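Local coordinates for putative oxidoreductase (Yersinia pestis, PDB 3KUX), which is a putative oxidoreductase that probably binds a nicotinamide dinucleotide through its Rossmann-fold domain, its substrate and reaction being unknown, at residues 132-146 with 240-254. Sequence-based numbering, arbitrary orientation.
Sequences DFLTLKTLLAEGSLG and RYIVHGTQGSYIKFG
Leu-145 and Asp-132, followed by Tyr-241 of the hairpin 241-252, have the most surface buried in this contact. Helix 132-142 runs antiparallel to strand 248-252 (173°), with axes 10.8 Å apart at closest approach, so it lies flat on the mixed sheet of the C-terminal alpha/beta domain. Past the helix, a type I turn from Gly-143 to Gly-146 brings Leu-145 O over the hairpin turn, where Gln-247 N donates to it at 2.9 Å (N-H...O angle 150°); Gly-248 N adds a weak bond. The side chain of Leu-145 reaches inward, its CD1 4.0 Å from Val-243 CG1 and its CD2 against the backbone of Gly-248 and Ser-249. At the other end, Arg-240 and Tyr-241 both face Lys-252 in a classic beta bulge. Asp-132 CG sits between backbone N and carbonyl carbon (chi1 41°), which sends the carboxylate across Tyr-241 and toward Arg-240. Asp-132 OD2 forms a long salt bridge to Arg-240 NE (3.7 Å), and a water lies between Asp-132 OD2, Lys-252 NZ and Gly-254 O. The Tyr-241 ring is sandwiched: Arg-240 CG lies over one face, and Leu-136 CD2 makes a CH-pi contact with the other, 4.2 Å from the centroid. Leu-139 CD2 packs 3.6 Å from Tyr-250 CB. Arg-240 NH1 hydrogen-bonds Ser-153 OG of strand 148-156, and Lys-252 pairs with Asp-276. An apolar layer thus joins helix to hairpin, closed by a backbone bond at Leu-145 and charge at Asp-132, where the long, crossed Asp-Arg pair suggests mainly electrostatic attraction, perhaps aided by the water.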
ATOM      1  N   ASP A 132      -2.659   6.185  11.053  1.00  7.31           N
ATOM      2  CA  ASP A 132      -4.072   6.522  11.113  1.00  9.37           C
ATOM      3  C   ASP A 132      -4.961   5.288  10.927  1.00  9.08           C
ATOM      4  O   ASP A 132      -5.923   5.083  11.672  1.00  9.14           O
ATOM      5  CB  ASP A 132      -4.427   7.653  10.127  1.00  9.80           C
ATOM      6  CG  ASP A 132      -3.740   7.505   8.775  1.00 11.85           C
ATOM      7  OD1 ASP A 132      -3.731   6.382   8.224  1.00 15.08           O
ATOM      8  OD2 ASP A 132      -3.220   8.521   8.256  1.00  8.47           O
ATOM      9  N   PHE A 133      -4.623   4.454   9.953  1.00  8.58           N
ATOM     10  CA  PHE A 133      -5.424   3.275   9.655  1.00  7.83           C
ATOM     11  C   PHE A 133      -5.455   2.285  10.826  1.00  9.97           C
ATOM     12  O   PHE A 133      -6.524   1.811  11.227  1.00  9.64           O
ATOM     13  CB  PHE A 133      -4.913   2.595   8.386  1.00  7.13           C
ATOM     14  CG  PHE A 133      -5.776   1.460   7.917  1.00  8.40           C
ATOM     15  CD1 PHE A 133      -7.037   1.703   7.396  1.00  6.96           C
ATOM     16  CD2 PHE A 133      -5.323   0.147   7.993  1.00  6.46           C
ATOM     17  CE1 PHE A 133      -7.837   0.658   6.963  1.00 14.83           C
ATOM     18  CE2 PHE A 133      -6.114  -0.900   7.560  1.00  7.17           C
ATOM     19  CZ  PHE A 133      -7.374  -0.647   7.046  1.00 13.13           C
ATOM     20  N   LEU A 134      -4.286   1.965  11.374  1.00  9.43           N
ATOM     21  CA  LEU A 134      -4.238   1.084  12.531  1.00  8.82           C
ATOM     22  C   LEU A 134      -5.173   1.615  13.616  1.00  8.60           C
ATOM     23  O   LEU A 134      -6.034   0.889  14.128  1.00  9.02           O
ATOM     24  CB  LEU A 134      -2.807   0.958  13.063  1.00  8.47           C
ATOM     25  CG  LEU A 134      -1.838   0.196  12.153  1.00  8.46           C
ATOM     26  CD1 LEU A 134      -0.390   0.357  12.610  1.00  2.08           C
ATOM     27  CD2 LEU A 134      -2.222  -1.272  12.061  1.00  2.00           C
ATOM     28  N   THR A 135      -5.006   2.891  13.950  1.00  7.03           N
ATOM     29  CA  THR A 135      -5.802   3.520  14.994  1.00  5.84           C
ATOM     30  C   THR A 135      -7.281   3.316  14.729  1.00  6.18           C
ATOM     31  O   THR A 135      -8.046   2.955  15.629  1.00  6.09           O
ATOM     32  CB  THR A 135      -5.525   5.020  15.071  1.00  4.74           C
ATOM     33  OG1 THR A 135      -4.129   5.229  15.314  1.00  5.85           O
ATOM     34  CG2 THR A 135      -6.336   5.645  16.188  1.00  2.00           C
ATOM     35  N   LEU A 136      -7.671   3.544  13.479  1.00  5.65           N
ATOM     36  CA  LEU A 136      -9.057   3.416  13.060  1.00  4.65           C
ATOM     37  C   LEU A 136      -9.600   1.995  13.222  1.00  6.44           C
ATOM     38  O   LEU A 136     -10.667   1.802  13.811  1.00  6.88           O
ATOM     39  CB  LEU A 136      -9.208   3.882  11.620  1.00  3.14           C
ATOM     40  CG  LEU A 136     -10.619   3.797  11.054  1.00  2.86           C
ATOM     41  CD1 LEU A 136     -11.584   4.592  11.919  1.00  2.97           C
ATOM     42  CD2 LEU A 136     -10.621   4.292   9.623  1.00  2.00           C
ATOM     43  N   LYS A 137      -8.872   1.004  12.702  1.00  7.49           N
ATOM     44  CA  LYS A 137      -9.260  -0.403  12.867  1.00  8.06           C
ATOM     45  C   LYS A 137      -9.620  -0.701  14.317  1.00  8.08           C
ATOM     46  O   LYS A 137     -10.617  -1.364  14.600  1.00  7.80           O
ATOM     47  CB  LYS A 137      -8.138  -1.343  12.423  1.00  7.99           C
ATOM     48  CG  LYS A 137      -8.033  -1.541  10.918  1.00 12.59           C
ATOM     49  CD  LYS A 137      -6.907  -2.511  10.560  1.00 19.43           C
ATOM     50  CE  LYS A 137      -7.147  -3.879  11.171  1.00 31.76           C
ATOM     51  NZ  LYS A 137      -6.096  -4.857  10.784  1.00 38.42           N
ATOM     52  N   THR A 138      -8.797  -0.199  15.231  1.00  8.33           N
ATOM     53  CA  THR A 138      -8.995  -0.420  16.655  1.00  9.51           C
ATOM     54  C   THR A 138     -10.234   0.299  17.179  1.00 11.49           C
ATOM     55  O   THR A 138     -10.955  -0.228  18.030  1.00 13.31           O
ATOM     56  CB  THR A 138      -7.761   0.029  17.457  1.00  9.91           C
ATOM     57  OG1 THR A 138      -6.586  -0.568  16.893  1.00 11.38           O
ATOM     58  CG2 THR A 138      -7.883  -0.390  18.905  1.00  7.87           C
ATOM     59  N   LEU A 139     -10.485   1.502  16.672  1.00 12.09           N
ATOM     60  CA  LEU A 139     -11.657   2.268  17.094  1.00 12.30           C
ATOM     61  C   LEU A 139     -12.967   1.585  16.695  1.00 12.95           C
ATOM     62  O   LEU A 139     -13.933   1.574  17.460  1.00 13.06           O
ATOM     63  CB  LEU A 139     -11.608   3.686  16.524  1.00 11.24           C
ATOM     64  CG  LEU A 139     -12.832   4.561  16.799  1.00  9.49           C
ATOM     65  CD1 LEU A 139     -12.934   4.890  18.278  1.00  6.40           C
ATOM     66  CD2 LEU A 139     -12.796   5.833  15.958  1.00  8.07           C
ATOM     67  N   LEU A 140     -12.998   1.024  15.491  1.00 14.27           N
ATOM     68  CA  LEU A 140     -14.189   0.342  15.005  1.00 15.52           C
ATOM     69  C   LEU A 140     -14.383  -0.957  15.769  1.00 18.51           C
ATOM     70  O   LEU A 140     -15.508  -1.346  16.077  1.00 21.46           O
ATOM     71  CB  LEU A 140     -14.073   0.044  13.511  1.00 13.30           C
ATOM     72  CG  LEU A 140     -13.820   1.235  12.584  1.00 14.44           C
ATOM     73  CD1 LEU A 140     -13.715   0.772  11.138  1.00  8.32           C
ATOM     74  CD2 LEU A 140     -14.900   2.306  12.740  1.00  6.48           C
ATOM     75  N   ALA A 141     -13.278  -1.629  16.075  1.00 19.05           N
ATOM     76  CA  ALA A 141     -13.340  -2.907  16.762  1.00 18.37           C
ATOM     77  C   ALA A 141     -13.975  -2.743  18.136  1.00 18.87           C
ATOM     78  O   ALA A 141     -14.648  -3.648  18.628  1.00 19.06           O
ATOM     79  CB  ALA A 141     -11.951  -3.517  16.879  1.00 17.16           C
ATOM     80  N   GLU A 142     -13.769  -1.581  18.747  1.00 19.38           N
ATOM     81  CA  GLU A 142     -14.287  -1.333  20.089  1.00 21.44           C
ATOM     82  C   GLU A 142     -15.725  -0.819  20.081  1.00 19.94           C
ATOM     83  O   GLU A 142     -16.440  -0.946  21.070  1.00 20.74           O
ATOM     84  CB  GLU A 142     -13.350  -0.408  20.866  1.00 23.18           C
ATOM     85  CG  GLU A 142     -11.933  -0.982  20.970  1.00 33.04           C
ATOM     86  CD  GLU A 142     -11.037  -0.207  21.922  1.00 44.96           C
ATOM     87  OE1 GLU A 142     -11.538   0.723  22.594  1.00 51.39           O
ATOM     88  OE2 GLU A 142      -9.830  -0.531  21.995  1.00 39.73           O
ATOM     89  N   GLY A 143     -16.146  -0.242  18.961  1.00 17.76           N
ATOM     90  CA  GLY A 143     -17.556   0.040  18.737  1.00 16.31           C
ATOM     91  C   GLY A 143     -18.144   1.306  19.337  1.00 17.06           C
ATOM     92  O   GLY A 143     -19.364   1.480  19.327  1.00 18.43           O
ATOM     93  N   SER A 144     -17.306   2.206  19.839  1.00 15.63           N
ATOM     94  CA  SER A 144     -17.829   3.444  20.427  1.00 15.13           C
ATOM     95  C   SER A 144     -18.576   4.361  19.442  1.00 13.37           C
ATOM     96  O   SER A 144     -19.495   5.072  19.840  1.00 14.47           O
ATOM     97  CB  SER A 144     -16.746   4.216  21.199  1.00 16.07           C
ATOM     98  OG  SER A 144     -15.607   4.490  20.400  1.00 23.15           O
ATOM     99  N   LEU A 145     -18.194   4.345  18.165  1.00 11.76           N
ATOM    100  CA  LEU A 145     -18.899   5.155  17.156  1.00 10.86           C
ATOM    101  C   LEU A 145     -20.280   4.597  16.832  1.00 10.21           C
ATOM    102  O   LEU A 145     -21.079   5.249  16.156  1.00  9.52           O
ATOM    103  CB  LEU A 145     -18.088   5.274  15.861  1.00  8.29           C
ATOM    104  CG  LEU A 145     -16.672   5.840  15.974  1.00 12.41           C
ATOM    105  CD1 LEU A 145     -15.970   5.822  14.621  1.00  6.73           C
ATOM    106  CD2 LEU A 145     -16.690   7.246  16.559  1.00  6.00           C
ATOM    107  N   GLY A 146     -20.553   3.387  17.314  1.00 10.23           N
ATOM    108  CA  GLY A 146     -21.815   2.705  17.030  1.00 10.14           C
ATOM    109  C   GLY A 146     -21.754   2.017  15.681  1.00 10.25           C
ATOM    110  O   GLY A 146     -20.697   1.536  15.269  1.00  8.67           O
ATOM    111  N   ARG A 240      -7.700  13.664   6.888  1.00  4.92           N
ATOM    112  CA  ARG A 240      -7.288  12.391   6.312  1.00  4.56           C
ATOM    113  C   ARG A 240      -8.489  11.452   6.334  1.00  4.97           C
ATOM    114  O   ARG A 240      -8.894  10.919   5.296  1.00  6.66           O
ATOM    115  CB  ARG A 240      -6.108  11.800   7.091  1.00  4.90           C
ATOM    116  CG  ARG A 240      -5.762  10.348   6.749  1.00  5.56           C
ATOM    117  CD  ARG A 240      -5.020  10.214   5.417  1.00  2.60           C
ATOM    118  NE  ARG A 240      -4.928   8.814   5.006  1.00  2.00           N
ATOM    119  CZ  ARG A 240      -5.789   8.208   4.190  1.00  2.00           C
ATOM    120  NH1 ARG A 240      -6.809   8.874   3.669  1.00  2.00           N
ATOM    121  NH2 ARG A 240      -5.629   6.927   3.893  1.00  6.73           N
ATOM    122  N   TYR A 241      -9.068  11.275   7.521  1.00  2.55           N
ATOM    123  CA  TYR A 241     -10.271  10.472   7.691  1.00  2.00           C
ATOM    124  C   TYR A 241     -11.396  11.281   8.322  1.00  3.02           C
ATOM    125  O   TYR A 241     -11.169  12.088   9.227  1.00  3.19           O
ATOM    126  CB  TYR A 241     -10.016   9.280   8.615  1.00  3.05           C
ATOM    127  CG  TYR A 241      -9.086   8.206   8.100  1.00  4.80           C
ATOM    128  CD1 TYR A 241      -9.096   7.819   6.766  1.00  5.47           C
ATOM    129  CD2 TYR A 241      -8.228   7.543   8.969  1.00  5.32           C
ATOM    130  CE1 TYR A 241      -8.251   6.825   6.308  1.00  6.79           C
ATOM    131  CE2 TYR A 241      -7.384   6.545   8.524  1.00  6.25           C
ATOM    132  CZ  TYR A 241      -7.399   6.190   7.195  1.00  7.05           C
ATOM    133  OH  TYR A 241      -6.558   5.200   6.756  1.00  2.00           O
ATOM    134  N   ILE A 242     -12.614  11.031   7.856  1.00  3.66           N
ATOM    135  CA  ILE A 242     -13.827  11.511   8.503  1.00  2.68           C
ATOM    136  C   ILE A 242     -14.770  10.319   8.611  1.00  4.50           C
ATOM    137  O   ILE A 242     -15.165   9.744   7.597  1.00  8.01           O
ATOM    138  CB  ILE A 242     -14.504  12.617   7.681  1.00  2.76           C
ATOM    139  CG1 ILE A 242     -13.645  13.883   7.686  1.00  2.00           C
ATOM    140  CG2 ILE A 242     -15.900  12.910   8.221  1.00  2.00           C
ATOM    141  CD1 ILE A 242     -14.086  14.918   6.688  1.00  2.00           C
ATOM    142  N   VAL A 243     -15.120   9.932   9.832  1.00  4.02           N
ATOM    143  CA  VAL A 243     -15.917   8.728  10.034  1.00  3.98           C
ATOM    144  C   VAL A 243     -17.127   9.015  10.911  1.00  5.25           C
ATOM    145  O   VAL A 243     -16.981   9.468  12.044  1.00  7.46           O
ATOM    146  CB  VAL A 243     -15.074   7.617  10.687  1.00  2.98           C
ATOM    147  CG1 VAL A 243     -15.827   6.306  10.684  1.00  2.98           C
ATOM    148  CG2 VAL A 243     -13.746   7.469   9.970  1.00  2.16           C
ATOM    149  N   HIS A 244     -18.321   8.753  10.392  1.00  6.05           N
ATOM    150  CA  HIS A 244     -19.545   8.982  11.158  1.00  6.72           C
ATOM    151  C   HIS A 244     -20.240   7.679  11.528  1.00  7.56           C
ATOM    152  O   HIS A 244     -20.460   6.813  10.679  1.00  8.61           O
ATOM    153  CB  HIS A 244     -20.522   9.886  10.396  1.00  5.82           C
ATOM    154  CG  HIS A 244     -19.998  11.264  10.132  1.00  6.15           C
ATOM    155  ND1 HIS A 244     -19.450  12.057  11.119  1.00  2.00           N
ATOM    156  CD2 HIS A 244     -19.946  11.994   8.991  1.00  2.00           C
ATOM    157  CE1 HIS A 244     -19.074  13.211  10.594  1.00  5.68           C
ATOM    158  NE2 HIS A 244     -19.366  13.197   9.305  1.00  3.74           N
ATOM    159  N   GLY A 245     -20.588   7.548  12.802  1.00  7.34           N
ATOM    160  CA  GLY A 245     -21.360   6.402  13.264  1.00  8.95           C
ATOM    161  C   GLY A 245     -22.669   6.890  13.843  1.00  9.56           C
ATOM    162  O   GLY A 245     -22.901   8.097  13.918  1.00  9.93           O
ATOM    163  N   THR A 246     -23.526   5.959  14.250  1.00  9.00           N
ATOM    164  CA  THR A 246     -24.799   6.325  14.864  1.00  9.78           C
ATOM    165  C   THR A 246     -24.617   6.906  16.265  1.00 10.45           C
ATOM    166  O   THR A 246     -25.555   7.457  16.840  1.00 11.65           O
ATOM    167  CB  THR A 246     -25.752   5.119  14.965  1.00  8.78           C
ATOM    168  OG1 THR A 246     -25.089   4.038  15.636  1.00 12.20           O
ATOM    169  CG2 THR A 246     -26.188   4.668  13.584  1.00  8.91           C
ATOM    170  N   GLN A 247     -23.417   6.779  16.818  1.00 11.18           N
ATOM    171  CA  GLN A 247     -23.177   7.201  18.194  1.00 12.75           C
ATOM    172  C   GLN A 247     -22.055   8.220  18.299  1.00 12.38           C
ATOM    173  O   GLN A 247     -21.864   8.825  19.356  1.00 12.75           O
ATOM    174  CB  GLN A 247     -22.835   5.997  19.071  1.00 14.45           C
ATOM    175  CG  GLN A 247     -23.891   4.909  19.080  1.00 22.49           C
ATOM    176  CD  GLN A 247     -24.900   5.085  20.191  1.00 28.98           C
ATOM    177  OE1 GLN A 247     -25.264   6.206  20.548  1.00 24.12           O
ATOM    178  NE2 GLN A 247     -25.355   3.970  20.753  1.00 36.89           N
ATOM    179  N   GLY A 248     -21.301   8.406  17.217  1.00  8.96           N
ATOM    180  CA  GLY A 248     -20.198   9.350  17.248  1.00  5.66           C
ATOM    181  C   GLY A 248     -19.432   9.468  15.952  1.00  5.69           C
ATOM    182  O   GLY A 248     -19.820   8.905  14.927  1.00  5.86           O
ATOM    183  N   SER A 249     -18.330  10.204  16.003  1.00  4.57           N
ATOM    184  CA  SER A 249     -17.540  10.465  14.818  1.00  4.80           C
ATOM    185  C   SER A 249     -16.058  10.498  15.155  1.00  5.79           C
ATOM    186  O   SER A 249     -15.671  10.671  16.317  1.00  5.59           O
ATOM    187  CB  SER A 249     -17.959  11.795  14.184  1.00  6.97           C
ATOM    188  OG  SER A 249     -19.356  11.826  13.914  1.00  6.99           O
ATOM    189  N   TYR A 250     -15.234  10.328  14.126  1.00  5.79           N
ATOM    190  CA  TYR A 250     -13.785  10.417  14.256  1.00  5.53           C
ATOM    191  C   TYR A 250     -13.232  11.228  13.085  1.00  5.98           C
ATOM    192  O   TYR A 250     -13.442  10.872  11.928  1.00  9.42           O
ATOM    193  CB  TYR A 250     -13.186   9.014  14.268  1.00  3.96           C
ATOM    194  CG  TYR A 250     -11.676   8.942  14.350  1.00  5.99           C
ATOM    195  CD1 TYR A 250     -10.999   9.333  15.501  1.00 11.31           C
ATOM    196  CD2 TYR A 250     -10.925   8.443  13.289  1.00  2.00           C
ATOM    197  CE1 TYR A 250      -9.612   9.248  15.585  1.00  6.55           C
ATOM    198  CE2 TYR A 250      -9.544   8.357  13.364  1.00  2.00           C
ATOM    199  CZ  TYR A 250      -8.894   8.762  14.514  1.00  2.19           C
ATOM    200  OH  TYR A 250      -7.525   8.679  14.594  1.00  2.00           O
ATOM    201  N   ILE A 251     -12.562  12.337  13.383  1.00  3.47           N
ATOM    202  CA  ILE A 251     -11.876  13.104  12.352  1.00  3.32           C
ATOM    203  C   ILE A 251     -10.376  13.112  12.641  1.00  4.15           C
ATOM    204  O   ILE A 251      -9.953  13.469  13.744  1.00  2.37           O
ATOM    205  CB  ILE A 251     -12.384  14.573  12.261  1.00  3.70           C
ATOM    206  CG1 ILE A 251     -13.840  14.631  11.794  1.00  7.26           C
ATOM    207  CG2 ILE A 251     -11.539  15.373  11.290  1.00  2.00           C
ATOM    208  CD1 ILE A 251     -14.844  14.580  12.914  1.00 16.15           C
ATOM    209  N   LYS A 252      -9.572  12.715  11.655  1.00  3.07           N
ATOM    210  CA  LYS A 252      -8.120  12.769  11.809  1.00  3.48           C
ATOM    211  C   LYS A 252      -7.416  13.549  10.702  1.00  2.66           C
ATOM    212  O   LYS A 252      -7.749  13.404   9.521  1.00  2.00           O
ATOM    213  CB  LYS A 252      -7.504  11.367  11.909  1.00  3.01           C
ATOM    214  CG  LYS A 252      -5.980  11.403  11.790  1.00  4.25           C
ATOM    215  CD  LYS A 252      -5.295  10.387  12.685  1.00 12.43           C
ATOM    216  CE  LYS A 252      -3.919  10.883  13.130  1.00  8.33           C
ATOM    217  NZ  LYS A 252      -3.094  11.380  11.989  1.00  4.67           N
ATOM    218  N   PHE A 253      -6.423  14.348  11.099  1.00  2.00           N
ATOM    219  CA  PHE A 253      -5.599  15.118  10.165  1.00  2.00           C
ATOM    220  C   PHE A 253      -4.161  14.601  10.054  1.00  2.48           C
ATOM    221  O   PHE A 253      -3.679  13.873  10.918  1.00  5.16           O
ATOM    222  CB  PHE A 253      -5.571  16.581  10.575  1.00  2.00           C
ATOM    223  CG  PHE A 253      -6.776  17.349  10.149  1.00  3.09           C
ATOM    224  CD1 PHE A 253      -6.728  18.177   9.032  1.00  8.24           C
ATOM    225  CD2 PHE A 253      -7.963  17.254  10.863  1.00  4.48           C
ATOM    226  CE1 PHE A 253      -7.848  18.903   8.628  1.00  2.00           C
ATOM    227  CE2 PHE A 253      -9.084  17.974  10.470  1.00  5.79           C
ATOM    228  CZ  PHE A 253      -9.027  18.802   9.349  1.00  4.33           C
ATOM    229  N   GLY A 254      -3.481  14.995   8.981  1.00  3.02           N
ATOM    230  CA  GLY A 254      -2.112  14.566   8.723  1.00  4.38           C
ATOM    231  C   GLY A 254      -2.033  13.286   7.915  1.00  6.50           C
ATOM    232  O   GLY A 254      -3.046  12.623   7.679  1.00  8.59           O
TER
HETATM  233  O   HOH W   1      -3.531  10.843   9.559  1.00  2.00           O